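Side-chain contacts in autophagy protein 5 (Saccharomyces cerevisiae, PDB 2DYO), which acts in autophagic vesicle formation and cytoplasm-to-vacuole transport, and is also required for mitophagy and nucleophagy: residues 44-47 and 48-52; 135-139 and 140-144; 266-269 and 270-274; 275-278 and 279-283. All blocks are in the same frame, centred on the assembly; numbering follows the deposited sequence.

The four contacts follow one another along the chain. Interaction 1 lies between strand 37-43 and helix 52-59 of the first ubiquitin-like domain, and interaction 2 at the start of helix 142-159; their centres are about 11 Å apart, and Val49 packs on Ala143. Interactions 3 and 4 both belong to the second ubiquitin-like domain, as helix 266-273 and the turn into strand 280-286, with centres about 9 Å apart. The centres of interactions 1 and 4 are about 15 Å apart, yet loop 44-47 touches turn 275-278, so the two ubiquitin-like domains meet directly. Interactions 2 and 3 lie farthest apart, about 29 Å between centres, on opposite sides of the chain's centre.

Interaction 1 of 4, residues 44-47 and 48-52; sequences RETY and LVNYM
Tyr47 and Asn50 close the 3-10 turn that carries the first ubiquitin-like domain of this protein from strand 37-43 into helix 52-59. Asn50 N donates to Tyr47 O at 3.1 Å. The same carbonyl oxygen also meets the edge of the Tyr51 ring, 3.6 Å from Tyr51 CE1. The side chains of Thr46 and Asn50 run antiparallel past one another: the threonine hydroxyl, anti to the backbone N (chi1 -168°), brings OG1 to 3.0 Å from Asn50 OD1. That torsion sends the other branch to Tyr51, where Thr46 CG2 lies near the plane of the ring, 4.0 Å from Tyr51 OH. Tyr51 OH bonds to the backbone of another protein's chain, and Asn50 joins that chain through backbone bonds. Tyr47 touches the turn by its CB, while its ring extends off to an edge-to-face meeting with Phe276 and to Phe146 and Trp177 of the helical region. The turn, buried within the ubiquitin-like domain, is also covered by helices 142-159 and 170-182 and by the other protein's chain. Tyr47 CB rests 4.2 Å from Val49 CG1, the apolar contact of the turn.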
loop_
_atom_site.group_PDB
_atom_site.type_symbol
_atom_site.label_atom_id
_atom_site.label_comp_id
_atom_site.label_asym_id
_atom_site.label_seq_id
_atom_site.Cartn_x
_atom_site.Cartn_y
_atom_site.Cartn_z
ATOM N N ARG A 44 -0.661 -4.094 5.361
ATOM C CA ARG A 44 0.072 -3.057 4.654
ATOM C C ARG A 44 -0.148 -3.339 3.166
ATOM O O ARG A 44 -0.244 -2.426 2.350
ATOM C CB ARG A 44 1.567 -3.138 4.978
ATOM C CG ARG A 44 2.018 -2.224 6.118
ATOM C CD ARG A 44 3.486 -2.473 6.445
ATOM N NE ARG A 44 4.073 -1.425 7.272
ATOM C CZ ARG A 44 4.648 -0.328 6.790
ATOM N NH1 ARG A 44 5.158 0.575 7.617
ATOM N NH2 ARG A 44 4.715 -0.132 5.476
ATOM N N GLU A 45 -0.253 -4.623 2.827
ATOM C CA GLU A 45 -0.437 -5.026 1.439
ATOM C C GLU A 45 -1.898 -5.201 1.021
ATOM O O GLU A 45 -2.361 -6.323 0.786
ATOM C CB GLU A 45 0.319 -6.328 1.162
ATOM C CG GLU A 45 1.813 -6.283 1.469
ATOM C CD GLU A 45 2.628 -5.502 0.450
ATOM O OE1 GLU A 45 3.865 -5.660 0.469
ATOM O OE2 GLU A 45 2.053 -4.733 -0.359
ATOM N N THR A 46 -2.617 -4.086 0.930
ATOM C CA THR A 46 -4.006 -4.111 0.490
ATOM C C THR A 46 -4.418 -2.677 0.198
ATOM O O THR A 46 -3.582 -1.777 0.250
ATOM C CB THR A 46 -4.947 -4.727 1.565
ATOM O OG1 THR A 46 -6.234 -4.976 0.982
ATOM C CG2 THR A 46 -5.114 -3.778 2.756
ATOM N N TYR A 47 -5.691 -2.464 -0.125
ATOM C CA TYR A 47 -6.189 -1.119 -0.400
ATOM C C TYR A 47 -7.259 -0.757 0.630
ATOM O O TYR A 47 -8.024 -1.621 1.067
ATOM C CB TYR A 47 -6.841 -1.029 -1.784
ATOM C CG TYR A 47 -5.912 -1.211 -2.966
ATOM C CD1 TYR A 47 -4.772 -0.419 -3.123
ATOM C CD2 TYR A 47 -6.219 -2.128 -3.968
ATOM C CE1 TYR A 47 -3.967 -0.539 -4.262
ATOM C CE2 TYR A 47 -5.426 -2.254 -5.098
ATOM C CZ TYR A 47 -4.309 -1.461 -5.245
ATOM O OH TYR A 47 -3.555 -1.584 -6.390
ATOM N N LEU A 48 -7.334 0.521 0.985
ATOM C CA LEU A 48 -8.332 0.978 1.948
ATOM C C LEU A 48 -9.743 0.717 1.434
ATOM O O LEU A 48 -10.665 0.470 2.199
ATOM C CB LEU A 48 -8.159 2.482 2.222
ATOM C CG LEU A 48 -6.919 2.916 3.017
ATOM C CD1 LEU A 48 -6.826 4.442 3.007
ATOM C CD2 LEU A 48 -7.005 2.396 4.437
ATOM N N VAL A 49 -9.897 0.792 0.120
ATOM C CA VAL A 49 -11.182 0.584 -0.524
ATOM C C VAL A 49 -11.761 -0.819 -0.303
ATOM O O VAL A 49 -12.966 -1.039 -0.464
ATOM C CB VAL A 49 -11.066 0.924 -2.013
ATOM C CG1 VAL A 49 -10.817 -0.316 -2.839
ATOM C CG2 VAL A 49 -12.283 1.713 -2.458
ATOM N N ASN A 50 -10.917 -1.768 0.089
ATOM C CA ASN A 50 -11.396 -3.119 0.364
ATOM C C ASN A 50 -12.235 -3.157 1.646
ATOM O O ASN A 50 -12.797 -4.201 2.006
ATOM C CB ASN A 50 -10.215 -4.081 0.485
ATOM C CG ASN A 50 -9.589 -4.376 -0.859
ATOM O OD1 ASN A 50 -8.483 -4.909 -0.954
ATOM N ND2 ASN A 50 -10.316 -4.045 -1.916
ATOM N N TYR A 51 -12.326 -2.020 2.329
ATOM C CA TYR A 51 -13.100 -1.954 3.558
ATOM C C TYR A 51 -14.414 -1.181 3.440
ATOM O O TYR A 51 -15.064 -0.900 4.446
ATOM C CB TYR A 51 -12.230 -1.384 4.688
ATOM C CG TYR A 51 -11.031 -2.265 4.947
ATOM C CD1 TYR A 51 -9.907 -2.197 4.126
ATOM C CD2 TYR A 51 -11.081 -3.271 5.907
ATOM C CE1 TYR A 51 -8.871 -3.121 4.244
ATOM C CE2 TYR A 51 -10.054 -4.200 6.036
ATOM C CZ TYR A 51 -8.954 -4.121 5.194
ATOM O OH TYR A 51 -7.972 -5.076 5.277
ATOM N N MET A 52 -14.812 -0.845 2.217
ATOM C CA MET A 52 -16.070 -0.131 2.018
ATOM C C MET A 52 -17.274 -0.975 2.440
ATOM O O MET A 52 -18.220 -0.459 3.041
ATOM C CB MET A 52 -16.222 0.303 0.557
ATOM C CG MET A 52 -15.271 1.414 0.160
ATOM S SD MET A 52 -15.192 2.722 1.408
ATOM C CE MET A 52 -16.867 3.355 1.377
#

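Interaction 2 of 4, residues 135-139 and 140-144; sequences PIASS and KTQAE
Ser139 to Gln142 form a type I beta turn, closed by Gln142 N donating to Ser139 O at 3.1 Å, which brings the loop after strand 118-126 round into the first turn of helix 142-159, where Thr141 holds the N-cap position. The side chain of Gln142 then reaches back over the loop it has just left. Its CG stands anti to the backbone N (chi1 173°) and the chain stays extended beyond, so the amide is carried to the backbone of residues 135-137. There both ends of the amide are used. Gln142 NE2 donates to Pro135 O at 2.9 Å, nearly along the C=O axis and within 4° of the glutamine's own amide plane. Gln142 OE1 accepts from Ala137 N, also at 2.9 Å, but with the N-H coming from above the carbonyl plane. The Ala137 methyl sits over one face of the amide, Ala137 CB 3.3 Å from Gln142 CD. One water donates to Gln142 OE1 and to Ala137 O, giving that amide oxygen a second bond. On another part of the turn, a second water links the hydroxyls, 2.6 Å from Ser139 OG and 2.6 Å from Thr141 OG1; Thr141 makes no capping bond with its side chain. Trp86 also packs against Gln142. With a donor bond at one end and acceptor bonds at the other, the amide is fixed in rotation, and the pairing of NE2 with a carbonyl and OE1 with an N-H defines which way round it sits.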
loop_
_atom_site.group_PDB
_atom_site.type_symbol
_atom_site.label_atom_id
_atom_site.label_comp_id
_atom_site.label_asym_id
_atom_site.label_seq_id
_atom_site.Cartn_x
_atom_site.Cartn_y
_atom_site.Cartn_z
ATOM N N PRO A 135 -12.305 8.855 -7.115
ATOM C CA PRO A 135 -13.380 8.640 -6.141
ATOM C C PRO A 135 -13.655 7.169 -5.823
ATOM O O PRO A 135 -13.361 6.282 -6.623
ATOM C CB PRO A 135 -14.578 9.334 -6.793
ATOM C CG PRO A 135 -14.328 9.116 -8.257
ATOM C CD PRO A 135 -12.839 9.388 -8.383
ATOM N N ILE A 136 -14.209 6.919 -4.638
ATOM C CA ILE A 136 -14.549 5.565 -4.218
ATOM C C ILE A 136 -15.795 5.167 -5.003
ATOM O O ILE A 136 -16.828 5.827 -4.915
ATOM C CB ILE A 136 -14.841 5.521 -2.706
ATOM C CG1 ILE A 136 -13.570 5.908 -1.941
ATOM C CG2 ILE A 136 -15.333 4.134 -2.304
ATOM C CD1 ILE A 136 -13.801 6.305 -0.487
ATOM N N ALA A 137 -15.698 4.084 -5.764
ATOM C CA ALA A 137 -16.810 3.647 -6.597
ATOM C C ALA A 137 -17.850 2.741 -5.955
ATOM O O ALA A 137 -17.660 2.192 -4.868
ATOM C CB ALA A 137 -16.267 2.978 -7.860
ATOM N N SER A 138 -18.965 2.613 -6.668
ATOM C CA SER A 138 -20.079 1.763 -6.277
ATOM C C SER A 138 -19.828 0.433 -6.989
ATOM O O SER A 138 -20.359 -0.610 -6.604
ATOM C CB SER A 138 -21.404 2.380 -6.745
ATOM O OG SER A 138 -21.359 2.724 -8.125
ATOM N N SER A 139 -19.007 0.494 -8.035
ATOM C CA SER A 139 -18.630 -0.681 -8.817
ATOM C C SER A 139 -17.731 -1.550 -7.937
ATOM O O SER A 139 -16.595 -1.171 -7.647
ATOM C CB SER A 139 -17.873 -0.237 -10.076
ATOM O OG SER A 139 -17.475 -1.343 -10.864
ATOM N N LYS A 140 -18.237 -2.712 -7.525
ATOM C CA LYS A 140 -17.501 -3.627 -6.645
ATOM C C LYS A 140 -16.258 -4.302 -7.240
ATOM O O LYS A 140 -15.649 -5.164 -6.601
ATOM C CB LYS A 140 -18.447 -4.704 -6.111
ATOM C CG LYS A 140 -18.648 -5.882 -7.053
ATOM C CD LYS A 140 -19.875 -6.707 -6.682
ATOM C CE LYS A 140 -19.809 -7.251 -5.263
ATOM N NZ LYS A 140 -21.014 -8.077 -4.963
ATOM N N THR A 141 -15.887 -3.925 -8.458
ATOM C CA THR A 141 -14.701 -4.496 -9.091
ATOM C C THR A 141 -13.664 -3.397 -9.320
ATOM O O THR A 141 -12.641 -3.626 -9.961
ATOM C CB THR A 141 -15.021 -5.126 -10.459
ATOM O OG1 THR A 141 -15.589 -4.129 -11.317
ATOM C CG2 THR A 141 -15.993 -6.289 -10.308
ATOM N N GLN A 142 -13.938 -2.204 -8.797
ATOM C CA GLN A 142 -13.035 -1.064 -8.955
ATOM C C GLN A 142 -11.581 -1.351 -8.569
ATOM O O GLN A 142 -10.657 -1.061 -9.339
ATOM C CB GLN A 142 -13.535 0.136 -8.138
ATOM C CG GLN A 142 -12.552 1.304 -8.128
ATOM C CD GLN A 142 -13.017 2.474 -7.280
ATOM O OE1 GLN A 142 -13.484 2.297 -6.153
ATOM N NE2 GLN A 142 -12.872 3.678 -7.812
ATOM N N ALA A 143 -11.376 -1.897 -7.374
ATOM C CA ALA A 143 -10.023 -2.195 -6.902
ATOM C C ALA A 143 -9.369 -3.295 -7.738
ATOM O O ALA A 143 -8.237 -3.144 -8.203
ATOM C CB ALA A 143 -10.060 -2.605 -5.435
ATOM N N GLU A 144 -10.080 -4.401 -7.927
ATOM C CA GLU A 144 -9.545 -5.503 -8.719
ATOM C C GLU A 144 -9.131 -5.055 -10.117
ATOM O O GLU A 144 -8.050 -5.415 -10.594
ATOM C CB GLU A 144 -10.569 -6.638 -8.818
ATOM C CG GLU A 144 -10.179 -7.731 -9.801
ATOM C CD GLU A 144 -11.117 -8.926 -9.754
ATOM O OE1 GLU A 144 -12.323 -8.727 -9.477
ATOM O OE2 GLU A 144 -10.645 -10.058 -10.008
HETATM O O HOH W 1 -15.006 0.415 -4.327
HETATM O O HOH W 2 -15.189 -1.627 -11.967
#

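Interaction 3 of 4, residues 266-269 and 270-274; sequences LYDL and YSKLR
Asp268 and Lys272, one turn apart on helix 266-273 of the second ubiquitin-like domain, run alongside each other in the same direction. Lys272 leaves the backbone with CG anti to its carbonyl carbon (chi1 -67°) and is extended from there on, which brings Lys272 NZ to 3.0 Å from Asp268 OD1 in a salt bridge; the ammonium comes on the anti side of that oxygen, 35° out of the carboxylate plane. NZ is also bridged, more strongly, to an acidic side chain of another protein's chain. Ser271 holds OG between its backbone N and carbonyl carbon (chi1 69°), folding the hydroxyl back on the helix, 3.0 Å from Tyr267 O and 3.1 Å from Asp268 O. Its one proton can serve either carbonyl, and the choice is not settled. Ser271 CB lies over a face of the Tyr267 ring, 4.1 Å from Tyr267 CZ. On the buried side the leucines meet branch to branch, Leu269 CD1 at 3.6 Å from Leu273 CD2. Arg274 lays CB over a face of the Tyr270 ring and donates from NH1, in the guanidinium plane, to Tyr270 OH at 3.0 Å. That hydroxyl also bonds Gly278 O, so it probably accepts from the arginine while donating to the carbonyl.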
loop_
_atom_site.group_PDB
_atom_site.type_symbol
_atom_site.label_atom_id
_atom_site.label_comp_id
_atom_site.label_asym_id
_atom_site.label_seq_id
_atom_site.Cartn_x
_atom_site.Cartn_y
_atom_site.Cartn_z
ATOM N N LEU A 266 19.476 -3.067 -6.327
ATOM C CA LEU A 266 18.113 -2.809 -6.781
ATOM C C LEU A 266 17.331 -4.079 -7.116
ATOM O O LEU A 266 16.150 -4.183 -6.791
ATOM C CB LEU A 266 18.129 -1.867 -7.993
ATOM C CG LEU A 266 16.765 -1.344 -8.454
ATOM C CD1 LEU A 266 16.100 -0.575 -7.316
ATOM C CD2 LEU A 266 16.949 -0.441 -9.673
ATOM N N TYR A 267 17.969 -5.045 -7.767
ATOM C CA TYR A 267 17.263 -6.285 -8.095
ATOM C C TYR A 267 16.790 -6.963 -6.814
ATOM O O TYR A 267 15.651 -7.420 -6.729
ATOM C CB TYR A 267 18.162 -7.257 -8.863
ATOM C CG TYR A 267 17.571 -8.649 -8.943
ATOM C CD1 TYR A 267 16.434 -8.900 -9.710
ATOM C CD2 TYR A 267 18.108 -9.697 -8.198
ATOM C CE1 TYR A 267 15.843 -10.164 -9.731
ATOM C CE2 TYR A 267 17.527 -10.963 -8.210
ATOM C CZ TYR A 267 16.395 -11.189 -8.977
ATOM O OH TYR A 267 15.819 -12.441 -8.990
ATOM N N ASP A 268 17.678 -7.036 -5.824
ATOM C CA ASP A 268 17.340 -7.645 -4.543
ATOM C C ASP A 268 16.184 -6.903 -3.890
ATOM O O ASP A 268 15.211 -7.511 -3.440
ATOM C CB ASP A 268 18.542 -7.612 -3.598
ATOM C CG ASP A 268 19.350 -8.885 -3.644
ATOM O OD1 ASP A 268 18.784 -9.952 -3.321
ATOM O OD2 ASP A 268 20.545 -8.820 -3.998
ATOM N N LEU A 269 16.302 -5.581 -3.835
ATOM C CA LEU A 269 15.271 -4.755 -3.230
ATOM C C LEU A 269 13.925 -5.033 -3.896
ATOM O O LEU A 269 12.938 -5.324 -3.220
ATOM C CB LEU A 269 15.634 -3.276 -3.359
ATOM C CG LEU A 269 14.746 -2.291 -2.596
ATOM C CD1 LEU A 269 14.725 -2.641 -1.113
ATOM C CD2 LEU A 269 15.266 -0.887 -2.808
ATOM N N TYR A 270 13.882 -4.952 -5.221
ATOM C CA TYR A 270 12.634 -5.209 -5.930
ATOM C C TYR A 270 12.095 -6.618 -5.694
ATOM O O TYR A 270 10.967 -6.800 -5.241
ATOM C CB TYR A 270 12.799 -5.022 -7.437
ATOM C CG TYR A 270 11.521 -5.367 -8.177
ATOM C CD1 TYR A 270 10.463 -4.461 -8.230
ATOM C CD2 TYR A 270 11.329 -6.640 -8.725
ATOM C CE1 TYR A 270 9.242 -4.812 -8.802
ATOM C CE2 TYR A 270 10.103 -7.006 -9.299
ATOM C CZ TYR A 270 9.064 -6.084 -9.331
ATOM O OH TYR A 270 7.846 -6.436 -9.869
ATOM N N SER A 271 12.909 -7.620 -6.004
ATOM C CA SER A 271 12.472 -9.003 -5.873
ATOM C C SER A 271 11.977 -9.386 -4.487
ATOM O O SER A 271 11.146 -10.277 -4.356
ATOM C CB SER A 271 13.591 -9.959 -6.301
ATOM O OG SER A 271 14.656 -9.932 -5.376
ATOM N N LYS A 272 12.460 -8.701 -3.458
ATOM C CA LYS A 272 12.065 -9.028 -2.094
ATOM C C LYS A 272 11.084 -8.075 -1.428
ATOM O O LYS A 272 10.177 -8.512 -0.713
ATOM C CB LYS A 272 13.322 -9.165 -1.229
ATOM C CG LYS A 272 14.170 -10.362 -1.625
ATOM C CD LYS A 272 15.538 -10.353 -0.963
ATOM C CE LYS A 272 16.312 -11.610 -1.353
ATOM N NZ LYS A 272 17.754 -11.520 -1.019
ATOM N N LEU A 273 11.258 -6.779 -1.657
ATOM C CA LEU A 273 10.390 -5.800 -1.025
ATOM C C LEU A 273 9.307 -5.134 -1.879
ATOM O O LEU A 273 8.645 -4.204 -1.416
ATOM C CB LEU A 273 11.256 -4.730 -0.349
ATOM C CG LEU A 273 11.646 -5.019 1.108
ATOM C CD1 LEU A 273 12.152 -6.449 1.262
ATOM C CD2 LEU A 273 12.689 -4.016 1.561
ATOM N N ARG A 274 9.101 -5.595 -3.112
ATOM C CA ARG A 274 8.054 -4.984 -3.935
ATOM C C ARG A 274 6.717 -5.162 -3.221
ATOM O O ARG A 274 6.545 -6.098 -2.439
ATOM C CB ARG A 274 7.982 -5.637 -5.318
ATOM C CG ARG A 274 7.515 -7.087 -5.303
ATOM C CD ARG A 274 7.386 -7.623 -6.719
ATOM N NE ARG A 274 7.060 -9.048 -6.731
ATOM C CZ ARG A 274 6.933 -9.779 -7.834
ATOM N NH1 ARG A 274 7.102 -9.222 -9.024
ATOM N NH2 ARG A 274 6.645 -11.071 -7.745
#

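Interaction 4 of 4, residues 275-278 and 279-283; sequences SFDG and FLYIT
The carboxylate of Asp277 takes two hydrogen bonds from the residues that follow it. Tyr281 OH donates to Asp277 OD1 at 2.6 Å, on the syn lone pair, with carboxylate and ring only 19° from coplanar, so the acid meets the phenol at the ring edge. Phe279 N donates to Asp277 OD2 at 3.0 Å, coming from above the carboxylate plane, which makes an Asx turn. Asp277 CG sits between its backbone N and carbonyl carbon (chi1 63°), which turns the carboxylate forward, OD1 to the Tyr281 hydroxyl and OD2 to Phe279 N. Gln150 of helix 142-159 adds a weak bond to OD1.

Backbone bonds shape the loop itself. Ser275 to Gly278 form a type I turn, and Ser275 N donates to Phe279 O at 2.8 Å, giving the pattern of a type I turn with a G1 bulge. Gly278 takes the left-handed backbone angles that call for glycine. The turn links helix 266-273 to strand 280-286, the central strand of the second ubiquitin-like sheet.

A water joins the start of the turn to the strand, 2.8 Å from Ser275 OG and accepting from Tyr281 N at 3.0 Å. Among the packing contacts, Phe279 CB rests 3.6 Å from Asp277 OD2 and its ring packs on Val154 and Ile206, while Ser275 OG approaches Tyr281 CD1 to 3.4 Å.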
loop_
_atom_site.group_PDB
_atom_site.type_symbol
_atom_site.label_atom_id
_atom_site.label_comp_id
_atom_site.label_asym_id
_atom_site.label_seq_id
_atom_site.Cartn_x
_atom_site.Cartn_y
_atom_site.Cartn_z
ATOM N N SER A 275 5.779 -4.258 -3.487
ATOM C CA SER A 275 4.462 -4.314 -2.870
ATOM C C SER A 275 3.538 -5.295 -3.600
ATOM O O SER A 275 3.905 -5.841 -4.645
ATOM C CB SER A 275 3.849 -2.915 -2.835
ATOM O OG SER A 275 4.671 -2.031 -2.080
ATOM N N PHE A 276 2.337 -5.497 -3.058
ATOM C CA PHE A 276 1.382 -6.453 -3.619
ATOM C C PHE A 276 0.787 -6.107 -4.986
ATOM O O PHE A 276 0.069 -6.921 -5.565
ATOM C CB PHE A 276 0.254 -6.721 -2.608
ATOM C CG PHE A 276 -0.871 -5.726 -2.666
ATOM C CD1 PHE A 276 -2.088 -6.068 -3.256
ATOM C CD2 PHE A 276 -0.718 -4.450 -2.132
ATOM C CE1 PHE A 276 -3.141 -5.145 -3.316
ATOM C CE2 PHE A 276 -1.763 -3.516 -2.184
ATOM C CZ PHE A 276 -2.979 -3.866 -2.778
ATOM N N ASP A 277 1.074 -4.913 -5.499
ATOM C CA ASP A 277 0.571 -4.534 -6.817
ATOM C C ASP A 277 1.675 -4.714 -7.857
ATOM O O ASP A 277 1.518 -4.330 -9.014
ATOM C CB ASP A 277 0.070 -3.086 -6.831
ATOM C CG ASP A 277 1.167 -2.075 -6.553
ATOM O OD1 ASP A 277 0.880 -0.868 -6.689
ATOM O OD2 ASP A 277 2.300 -2.472 -6.194
ATOM N N GLY A 278 2.793 -5.303 -7.431
ATOM C CA GLY A 278 3.900 -5.550 -8.341
ATOM C C GLY A 278 4.955 -4.462 -8.436
ATOM O O GLY A 278 6.037 -4.690 -8.981
ATOM N N PHE A 279 4.651 -3.281 -7.914
ATOM C CA PHE A 279 5.601 -2.175 -7.950
ATOM C C PHE A 279 6.410 -2.057 -6.666
ATOM O O PHE A 279 5.904 -2.322 -5.570
ATOM C CB PHE A 279 4.885 -0.834 -8.177
ATOM C CG PHE A 279 4.583 -0.534 -9.618
ATOM C CD1 PHE A 279 3.386 -0.942 -10.196
ATOM C CD2 PHE A 279 5.499 0.162 -10.398
ATOM C CE1 PHE A 279 3.106 -0.656 -11.536
ATOM C CE2 PHE A 279 5.228 0.452 -11.736
ATOM C CZ PHE A 279 4.029 0.040 -12.304
ATOM N N LEU A 280 7.675 -1.675 -6.816
ATOM C CA LEU A 280 8.541 -1.434 -5.666
ATOM C C LEU A 280 8.367 0.050 -5.384
ATOM O O LEU A 280 8.509 0.872 -6.289
ATOM C CB LEU A 280 10.009 -1.700 -5.999
ATOM C CG LEU A 280 10.977 -1.183 -4.923
ATOM C CD1 LEU A 280 10.788 -1.973 -3.621
ATOM C CD2 LEU A 280 12.403 -1.312 -5.418
ATOM N N TYR A 281 8.044 0.399 -4.142
ATOM C CA TYR A 281 7.867 1.799 -3.787
ATOM C C TYR A 281 8.923 2.256 -2.796
ATOM O O TYR A 281 9.185 1.578 -1.802
ATOM C CB TYR A 281 6.503 2.051 -3.126
ATOM C CG TYR A 281 5.295 1.895 -4.014
ATOM C CD1 TYR A 281 4.732 0.648 -4.244
ATOM C CD2 TYR A 281 4.688 3.012 -4.589
ATOM C CE1 TYR A 281 3.580 0.509 -5.022
ATOM C CE2 TYR A 281 3.545 2.887 -5.368
ATOM C CZ TYR A 281 2.994 1.634 -5.575
ATOM O OH TYR A 281 1.846 1.506 -6.307
ATOM N N ILE A 282 9.552 3.391 -3.070
ATOM C CA ILE A 282 10.490 3.913 -2.095
ATOM C C ILE A 282 10.000 5.294 -1.715
ATOM O O ILE A 282 9.438 6.029 -2.541
ATOM C CB ILE A 282 11.956 3.954 -2.600
ATOM C CG1 ILE A 282 12.082 4.798 -3.859
ATOM C CG2 ILE A 282 12.457 2.528 -2.857
ATOM C CD1 ILE A 282 13.489 4.764 -4.432
ATOM N N THR A 283 10.169 5.622 -0.443
ATOM C CA THR A 283 9.746 6.912 0.074
ATOM C C THR A 283 10.987 7.659 0.545
ATOM O O THR A 283 11.756 7.149 1.355
ATOM C CB THR A 283 8.768 6.723 1.248
ATOM O OG1 THR A 283 7.608 6.021 0.778
ATOM C CG2 THR A 283 8.349 8.068 1.830
HETATM O O HOH W 3 7.405 -1.645 -2.005
#